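PDB 5N4B: dual function macrocyclase-peptidase POPB from Galerina marginata, which cleaves peptide bonds after proline and macrocyclises a 25-residue peptide intermediate in the biosynthesis of the amanitin toxins. Local coordinates for residues Q364-I376 and A406-F418. The protein carries 1 engineered substitution. Residues are numbered along the deposited sequence; the frame is centred on the assembly and turned at random.
Sequences QVNCANEEYFVAI and ASIANRQKQTHFF
Gln364 reaches across to Ile408 and pairs with its backbone at both ends of the amide: Ile408 N donates to Gln364 OE1 at 3.0 Å, and Gln364 NE2 returns a longer bond to Ile408 O. This is the packing of two neighbouring blades of the beta-propeller through the innermost strand of each, 361-368 and 405-409. The two run nearly parallel, and the axes of 364-368 and 406-409 come no closer than 7.8 Å, too far apart for backbone pairing. Side-chain amides bridge the gap instead. With Gln364 CG anti to its own N (chi1 -171°), the extended chain carries the amide to the backbone of Ile408. Further along, Asn366 ND2 gives a 2.9 Å bond to Asn410 OD1, the two amide planes only 28° apart, and Asn410 ND2 passes the chain on to Cys367 O, which lies in the plane of its amide. Between the blades, Val374 CG2 sits over the centre of the Phe417 ring in a CH-pi contact, 3.6 Å from the centroid, while Val374 CG1 meets Ile408 CD1. In one of its two conformers, Ile376 packs CD1 on Ile408 CG1.

At the hairpin end, the turn Asn369-Glu370 rests on the type I turn 411-414, Glu370 N bonding to Gln412 O at 2.8 Å. Second-shell partners set that turn in place: Thr319 OG1 holds Gln412 OE1, and Asp92 forms salt bridges with Arg411 and Lys413. The other half of the Gln412 amide, NE2, points a straight N-H at Glu370 OE1, 3.2 Å away, with the carboxylate turned 67° from the amide.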
ATOM      1  N   GLN A 364      14.265   7.085  -2.687  1.00  8.91           N
ATOM      2  CA  GLN A 364      14.838   5.815  -3.127  1.00  9.46           C
ATOM      3  C   GLN A 364      16.240   6.061  -3.670  1.00  8.36           C
ATOM      4  O   GLN A 364      16.463   7.072  -4.361  1.00  8.61           O
ATOM      5  CB  GLN A 364      13.957   5.219  -4.231  1.00  8.91           C
ATOM      6  CG  GLN A 364      14.342   3.786  -4.602  1.00 10.50           C
ATOM      7  CD  GLN A 364      13.581   3.173  -5.773  1.00 10.54           C
ATOM      8  OE1 GLN A 364      12.784   3.801  -6.452  1.00 12.08           O
ATOM      9  NE2 GLN A 364      13.925   1.946  -6.074  1.00 15.06           N
ATOM     10  N   VAL A 365      17.165   5.131  -3.425  1.00  8.27           N
ATOM     11  CA  VAL A 365      18.505   5.169  -4.017  1.00  8.03           C
ATOM     12  C   VAL A 365      18.877   3.748  -4.363  1.00 10.51           C
ATOM     13  O   VAL A 365      18.858   2.878  -3.475  1.00 10.03           O
ATOM     14  CB  VAL A 365      19.590   5.770  -3.096  1.00 10.06           C
ATOM     15  CG1 VAL A 365      20.928   5.801  -3.815  1.00 11.06           C
ATOM     16  CG2 VAL A 365      19.278   7.176  -2.668  1.00 13.02           C
ATOM     17  N   ASN A 366      19.271   3.529  -5.620  1.00  8.53           N
ATOM     18  CA  ASN A 366      19.768   2.234  -6.103  1.00  9.52           C
ATOM     19  C   ASN A 366      21.170   2.394  -6.677  1.00 10.37           C
ATOM     20  O   ASN A 366      21.474   3.387  -7.341  1.00 11.74           O
ATOM     21  CB  ASN A 366      18.886   1.653  -7.185  1.00  9.38           C
ATOM     22  CG  ASN A 366      17.530   1.219  -6.697  1.00 10.70           C
ATOM     23  OD1 ASN A 366      17.007   1.630  -5.639  1.00 13.95           O
ATOM     24  ND2 ASN A 366      16.905   0.370  -7.488  1.00 10.79           N
ATOM     25  N   CYS A 367      22.046   1.442  -6.428  1.00 10.82           N
ATOM     26  CA  CYS A 367      23.318   1.418  -7.116  1.00 11.58           C
ATOM     27  C   CYS A 367      23.127   0.743  -8.468  1.00 10.47           C
ATOM     28  O   CYS A 367      22.456  -0.296  -8.548  1.00 11.79           O
ATOM     29  CB  CYS A 367      24.307   0.619  -6.274  1.00 12.08           C
ATOM     30  SG  CYS A 367      25.975   0.482  -6.943  1.00 14.45           S
ATOM     31  N   ALA A 368      23.709   1.321  -9.492  1.00 10.60           N
ATOM     32  CA  ALA A 368      23.556   0.873 -10.870  1.00 10.38           C
ATOM     33  C   ALA A 368      24.907   0.820 -11.551  1.00 14.37           C
ATOM     34  O   ALA A 368      25.798   1.657 -11.316  1.00 12.94           O
ATOM     35  CB  ALA A 368      22.643   1.803 -11.656  1.00 13.48           C
ATOM     36  N   ASN A 369      25.055  -0.152 -12.441  1.00 13.50           N
ATOM     37  CA  ASN A 369      26.286  -0.285 -13.227  1.00 13.97           C
ATOM     38  C   ASN A 369      27.500  -0.270 -12.307  1.00 14.72           C
ATOM     39  O   ASN A 369      28.493   0.426 -12.564  1.00 16.91           O
ATOM     40  CB  ASN A 369      26.395   0.783 -14.316  1.00 15.69           C
ATOM     41  CG  ASN A 369      27.527   0.526 -15.303  1.00 17.73           C
ATOM     42  OD1 ASN A 369      27.882  -0.626 -15.564  1.00 20.84           O
ATOM     43  ND2 ASN A 369      28.083   1.611 -15.872  1.00 20.46           N
ATOM     44  N   GLU A 370      27.385  -1.025 -11.226  1.00 14.81           N
ATOM     45  CA  GLU A 370      28.414  -1.269 -10.220  1.00 15.29           C
ATOM     46  C   GLU A 370      28.801  -0.086  -9.340  1.00 16.41           C
ATOM     47  O   GLU A 370      29.068  -0.302  -8.154  1.00 20.12           O
ATOM     48  CB  GLU A 370      29.686  -1.860 -10.823  1.00 16.89           C
ATOM     49  CG  GLU A 370      29.504  -3.282 -11.416  1.00 25.05           C
ATOM     50  CD  GLU A 370      29.279  -4.431 -10.392  1.00 40.76           C
ATOM     51  OE1 GLU A 370      28.902  -4.218  -9.218  1.00 35.46           O
ATOM     52  OE2 GLU A 370      29.446  -5.611 -10.806  1.00 47.90           O
ATOM     53  N   GLU A 371      28.854   1.129  -9.884  1.00 16.48           N
ATOM     54  CA  GLU A 371      29.470   2.238  -9.160  1.00 18.15           C
ATOM     55  C   GLU A 371      28.641   3.514  -9.131  1.00 17.95           C
ATOM     56  O   GLU A 371      29.032   4.464  -8.435  1.00 17.45           O
ATOM     57  CB  GLU A 371      30.855   2.551  -9.742  1.00 20.68           C
ATOM     58  CG  GLU A 371      30.882   3.049 -11.125  1.00 20.79           C
ATOM     59  CD  GLU A 371      32.302   3.488 -11.530  1.00 28.80           C
ATOM     60  OE1 GLU A 371      33.211   2.624 -11.487  1.00 28.44           O
ATOM     61  OE2 GLU A 371      32.494   4.692 -11.838  1.00 29.86           O
ATOM     62  N   TYR A 372      27.564   3.592  -9.894  1.00 14.46           N
ATOM     63  CA  TYR A 372      26.731   4.780  -9.970  1.00 11.43           C
ATOM     64  C   TYR A 372      25.553   4.634  -9.019  1.00 10.46           C
ATOM     65  O   TYR A 372      25.215   3.551  -8.539  1.00 12.44           O
ATOM     66  CB  TYR A 372      26.199   5.011 -11.383  1.00 12.13           C
ATOM     67  CG  TYR A 372      27.212   5.339 -12.434  1.00 14.67           C
ATOM     68  CD1 TYR A 372      27.989   4.360 -12.995  1.00 15.13           C
ATOM     69  CD2 TYR A 372      27.376   6.644 -12.847  1.00 15.77           C
ATOM     70  CE1 TYR A 372      28.947   4.692 -13.983  1.00 17.52           C
ATOM     71  CE2 TYR A 372      28.299   6.993 -13.827  1.00 17.69           C
ATOM     72  CZ  TYR A 372      29.088   6.003 -14.388  1.00 19.17           C
ATOM     73  OH  TYR A 372      30.026   6.303 -15.372  1.00 26.52           O
ATOM     74  N   PHE A 373      24.910   5.749  -8.742  1.00 10.32           N
ATOM     75  CA  PHE A 373      23.718   5.744  -7.908  1.00 10.38           C
ATOM     76  C   PHE A 373      22.612   6.490  -8.622  1.00 11.09           C
ATOM     77  O   PHE A 373      22.844   7.544  -9.199  1.00 12.44           O
ATOM     78  CB  PHE A 373      23.975   6.355  -6.535  1.00 10.43           C
ATOM     79  CG  PHE A 373      25.000   5.620  -5.743  1.00  9.81           C
ATOM     80  CD1 PHE A 373      24.613   4.571  -4.937  1.00 13.45           C
ATOM     81  CD2 PHE A 373      26.326   5.931  -5.853  1.00 12.57           C
ATOM     82  CE1 PHE A 373      25.539   3.856  -4.209  1.00 14.76           C
ATOM     83  CE2 PHE A 373      27.255   5.218  -5.106  1.00 12.73           C
ATOM     84  CZ  PHE A 373      26.883   4.201  -4.302  1.00 13.11           C
ATOM     85  N   VAL A 374      21.402   5.941  -8.586  1.00 10.11           N
ATOM     86  CA  VAL A 374      20.199   6.582  -9.118  1.00  8.27           C
ATOM     87  C   VAL A 374      19.352   6.942  -7.908  1.00  8.96           C
ATOM     88  O   VAL A 374      19.135   6.102  -7.034  1.00  8.85           O
ATOM     89  CB  VAL A 374      19.448   5.675 -10.100  1.00  9.90           C
ATOM     90  CG1 VAL A 374      18.302   6.411 -10.768  1.00 10.25           C
ATOM     91  CG2 VAL A 374      20.400   5.084 -11.161  1.00 11.08           C
ATOM     92  N   ALA A 375      18.920   8.213  -7.830  1.00  8.49           N
ATOM     93  CA  ALA A 375      18.199   8.731  -6.675  1.00  9.81           C
ATOM     94  C   ALA A 375      16.890   9.329  -7.133  1.00  8.72           C
ATOM     95  O   ALA A 375      16.834  10.019  -8.148  1.00 10.34           O
ATOM     96  CB  ALA A 375      19.005   9.844  -6.002  1.00 12.51           C
ATOM     97  N   ILE A 376      15.838   9.090  -6.353  1.00  8.36           N
ATOM     98  CA  ILE A 376      14.549   9.754  -6.545  0.67  8.15           C
ATOM     99  C   ILE A 376      14.339  10.651  -5.350  1.00  9.33           C
ATOM    100  O   ILE A 376      14.381  10.188  -4.195  1.00  9.13           O
ATOM    101  CB  ILE A 376      13.399   8.764  -6.716  0.67  8.51           C
ATOM    102  CG1 ILE A 376      13.584   8.032  -8.037  0.67 11.93           C
ATOM    103  CG2 ILE A 376      12.038   9.516  -6.691  0.67  9.77           C
ATOM    104  CD1 ILE A 376      12.644   6.895  -8.182  0.67 12.00           C
ATOM    105  N   ALA A 406       7.701   8.157  -9.418  1.00  9.21           N
ATOM    106  CA  ALA A 406       8.705   7.365 -10.120  1.00  9.90           C
ATOM    107  C   ALA A 406       9.304   6.299  -9.206  1.00 11.59           C
ATOM    108  O   ALA A 406       9.408   6.481  -7.992  1.00 13.58           O
ATOM    109  CB  ALA A 406       9.807   8.247 -10.596  1.00 11.87           C
ATOM    110  N   SER A 407       9.695   5.178  -9.791  1.00  9.86           N
ATOM    111  CA  SER A 407      10.463   4.147  -9.098  1.00 11.41           C
ATOM    112  C   SER A 407      11.568   3.618 -10.002  1.00 11.28           C
ATOM    113  O   SER A 407      11.478   3.718 -11.231  1.00 12.42           O
ATOM    114  CB  SER A 407       9.608   2.943  -8.773  1.00 15.11           C
ATOM    115  OG  SER A 407       8.454   3.296  -8.090  1.00 24.32           O
ATOM    116  N   ILE A 408      12.638   3.105  -9.370  1.00 12.61           N
ATOM    117  CA  ILE A 408      13.796   2.560 -10.078  1.00 13.46           C
ATOM    118  C   ILE A 408      13.704   1.060 -10.010  1.00 14.86           C
ATOM    119  O   ILE A 408      13.410   0.515  -8.949  1.00 15.52           O
ATOM    120  CB  ILE A 408      15.114   3.015  -9.441  1.00 14.64           C
ATOM    121  CG1 ILE A 408      15.172   4.517  -9.228  1.00 13.69           C
ATOM    122  CG2 ILE A 408      16.311   2.546 -10.305  1.00 16.35           C
ATOM    123  CD1 ILE A 408      16.207   4.918  -8.207  1.00 19.01           C
ATOM    124  N   ALA A 409      14.064   0.398 -11.091  1.00 12.56           N
ATOM    125  CA  ALA A 409      14.191  -1.060 -11.165  1.00 15.71           C
ATOM    126  C   ALA A 409      15.514  -1.401 -11.843  1.00 14.18           C
ATOM    127  O   ALA A 409      15.778  -0.962 -12.973  1.00 14.98           O
ATOM    128  CB  ALA A 409      13.051  -1.654 -11.985  1.00 20.19           C
ATOM    129  N   ASN A 410      16.320  -2.208 -11.179  1.00 13.80           N
ATOM    130  CA  ASN A 410      17.605  -2.568 -11.742  1.00 13.36           C
ATOM    131  C   ASN A 410      18.251  -3.693 -10.935  1.00 13.66           C
ATOM    132  O   ASN A 410      17.811  -4.066  -9.841  1.00 16.12           O
ATOM    133  CB  ASN A 410      18.552  -1.377 -11.834  1.00 13.47           C
ATOM    134  CG  ASN A 410      19.203  -1.029 -10.540  1.00 14.20           C
ATOM    135  OD1 ASN A 410      18.559  -0.902  -9.511  1.00 15.78           O
ATOM    136  ND2 ASN A 410      20.504  -0.902 -10.572  1.00 15.61           N
ATOM    137  N   ARG A 411      19.363  -4.164 -11.494  1.00 14.15           N
ATOM    138  CA  ARG A 411      20.304  -5.056 -10.831  1.00 14.95           C
ATOM    139  C   ARG A 411      21.657  -4.375 -10.924  1.00 14.35           C
ATOM    140  O   ARG A 411      22.127  -4.063 -12.020  1.00 15.72           O
ATOM    141  CB  ARG A 411      20.307  -6.448 -11.488  1.00 15.09           C
ATOM    142  CG  ARG A 411      18.928  -7.109 -11.454  1.00 14.66           C
ATOM    143  CD  ARG A 411      18.969  -8.508 -12.104  1.00 16.71           C
ATOM    144  NE  ARG A 411      19.736  -9.419 -11.276  1.00 16.29           N
ATOM    145  CZ  ARG A 411      20.310 -10.518 -11.719  1.00 16.17           C
ATOM    146  NH1 ARG A 411      20.196 -10.888 -12.977  1.00 18.50           N
ATOM    147  NH2 ARG A 411      21.039 -11.245 -10.887  1.00 19.95           N
ATOM    148  N   GLN A 412      22.285  -4.201  -9.766  1.00 17.61           N
ATOM    149  CA  GLN A 412      23.526  -3.426  -9.647  1.00 18.18           C
ATOM    150  C   GLN A 412      24.601  -3.810 -10.656  1.00 20.02           C
ATOM    151  O   GLN A 412      25.301  -2.950 -11.196  1.00 19.91           O
ATOM    152  CB  GLN A 412      24.085  -3.563  -8.229  1.00 22.26           C
ATOM    153  CG  GLN A 412      25.428  -2.879  -8.066  1.00 22.24           C
ATOM    154  CD  GLN A 412      25.949  -3.087  -6.673  1.00 21.50           C
ATOM    155  OE1 GLN A 412      25.247  -2.818  -5.691  1.00 23.91           O
ATOM    156  NE2 GLN A 412      27.194  -3.551  -6.568  1.00 27.92           N
ATOM    157  N   LYS A 413      24.799  -5.101 -10.899  1.00 18.11           N
ATOM    158  CA  LYS A 413      25.896  -5.511 -11.756  1.00 18.52           C
ATOM    159  C   LYS A 413      25.681  -5.200 -13.239  1.00 19.64           C
ATOM    160  O   LYS A 413      26.637  -5.288 -14.020  1.00 22.84           O
ATOM    161  CB  LYS A 413      26.202  -6.994 -11.556  1.00 21.75           C
ATOM    162  CG  LYS A 413      25.163  -7.940 -12.155  1.00 21.64           C
ATOM    163  CD  LYS A 413      25.461  -9.372 -11.762  1.00 28.52           C
ATOM    164  CE  LYS A 413      24.395 -10.323 -12.268  1.00 33.71           C
ATOM    165  NZ  LYS A 413      24.752 -11.716 -11.793  1.00 37.28           N
ATOM    166  N   GLN A 414      24.467  -4.874 -13.645  1.00 17.22           N
ATOM    167  CA  GLN A 414      24.133  -4.713 -15.035  1.00 17.08           C
ATOM    168  C   GLN A 414      24.394  -3.300 -15.520  1.00 19.51           C
ATOM    169  O   GLN A 414      24.524  -2.359 -14.724  1.00 19.10           O
ATOM    170  CB  GLN A 414      22.661  -5.122 -15.262  1.00 17.09           C
ATOM    171  CG  GLN A 414      22.445  -6.572 -14.978  1.00 16.90           C
ATOM    172  CD  GLN A 414      21.008  -7.030 -15.112  1.00 17.42           C
ATOM    173  OE1 GLN A 414      20.070  -6.280 -15.022  1.00 15.66           O
ATOM    174  NE2 GLN A 414      20.853  -8.339 -15.271  1.00 16.44           N
ATOM    175  N   THR A 415      24.448  -3.151 -16.842  1.00 17.26           N
ATOM    176  CA  THR A 415      24.787  -1.886 -17.468  1.00 16.94           C
ATOM    177  C   THR A 415      23.588  -1.038 -17.848  1.00 17.62           C
ATOM    178  O   THR A 415      23.733  -0.128 -18.664  1.00 20.32           O
ATOM    179  CB  THR A 415      25.613  -2.113 -18.722  1.00 22.23           C
ATOM    180  OG1 THR A 415      24.872  -2.954 -19.623  1.00 22.09           O
ATOM    181  CG2 THR A 415      26.980  -2.757 -18.348  1.00 23.22           C
ATOM    182  N   HIS A 416      22.418  -1.321 -17.288  1.00 14.83           N
ATOM    183  CA  HIS A 416      21.198  -0.553 -17.543  1.00 14.19           C
ATOM    184  C   HIS A 416      20.422  -0.454 -16.239  1.00 13.31           C
ATOM    185  O   HIS A 416      20.630  -1.185 -15.289  1.00 14.64           O
ATOM    186  CB  HIS A 416      20.302  -1.201 -18.627  1.00 16.38           C
ATOM    187  CG  HIS A 416      19.713  -2.486 -18.201  1.00 15.29           C
ATOM    188  ND1 HIS A 416      20.363  -3.700 -18.361  1.00 17.98           N
ATOM    189  CD2 HIS A 416      18.569  -2.751 -17.533  1.00 17.20           C
ATOM    190  CE1 HIS A 416      19.617  -4.647 -17.819  1.00 16.81           C
ATOM    191  NE2 HIS A 416      18.533  -4.097 -17.304  1.00 17.68           N
ATOM    192  N   PHE A 417      19.468   0.465 -16.237  1.00 13.13           N
ATOM    193  CA  PHE A 417      18.402   0.482 -15.257  1.00 13.46           C
ATOM    194  C   PHE A 417      17.128   0.968 -15.931  1.00 10.93           C
ATOM    195  O   PHE A 417      17.157   1.556 -17.020  1.00 13.43           O
ATOM    196  CB  PHE A 417      18.731   1.318 -14.015  1.00 12.91           C
ATOM    197  CG  PHE A 417      19.014   2.784 -14.262  1.00 12.54           C
ATOM    198  CD1 PHE A 417      17.993   3.695 -14.235  1.00 11.35           C
ATOM    199  CD2 PHE A 417      20.323   3.227 -14.466  1.00 14.08           C
ATOM    200  CE1 PHE A 417      18.292   5.067 -14.441  1.00 13.79           C
ATOM    201  CE2 PHE A 417      20.601   4.566 -14.668  1.00 13.82           C
ATOM    202  CZ  PHE A 417      19.581   5.470 -14.659  1.00 14.01           C
ATOM    203  N   PHE A 418      15.997   0.744 -15.250  1.00 10.76           N
ATOM    204  CA  PHE A 418      14.715   1.243 -15.685  1.00 10.30           C
ATOM    205  C   PHE A 418      14.106   2.176 -14.651  1.00  9.76           C
ATOM    206  O   PHE A 418      14.408   2.145 -13.452  1.00 11.02           O
ATOM    207  CB  PHE A 418      13.690   0.102 -15.904  1.00 12.65           C
ATOM    208  CG  PHE A 418      14.095  -0.850 -16.943  1.00 11.47           C
ATOM    209  CD1 PHE A 418      13.970  -0.521 -18.289  1.00 13.44           C
ATOM    210  CD2 PHE A 418      14.646  -2.076 -16.602  1.00 14.58           C
ATOM    211  CE1 PHE A 418      14.402  -1.394 -19.258  1.00 13.86           C
ATOM    212  CE2 PHE A 418      15.054  -2.962 -17.620  1.00 16.03           C
ATOM    213  CZ  PHE A 418      14.952  -2.592 -18.901  1.00 16.13           C
TER
HETATM  214  O   HOH W   1      10.688   5.772  -5.698  1.00 25.65           O
HETATM  215  O   HOH W   2      14.672  -1.296  -6.451  1.00 22.26           O
HETATM  216  O   HOH W   3      22.238  -1.423 -12.928  1.00  7.87           O
HETATM  217  O   HOH W   4      28.306  -3.155 -14.888  1.00 24.12           O
HETATM  218  O   HOH W   5      29.129  -6.246 -13.365  1.00 29.05           O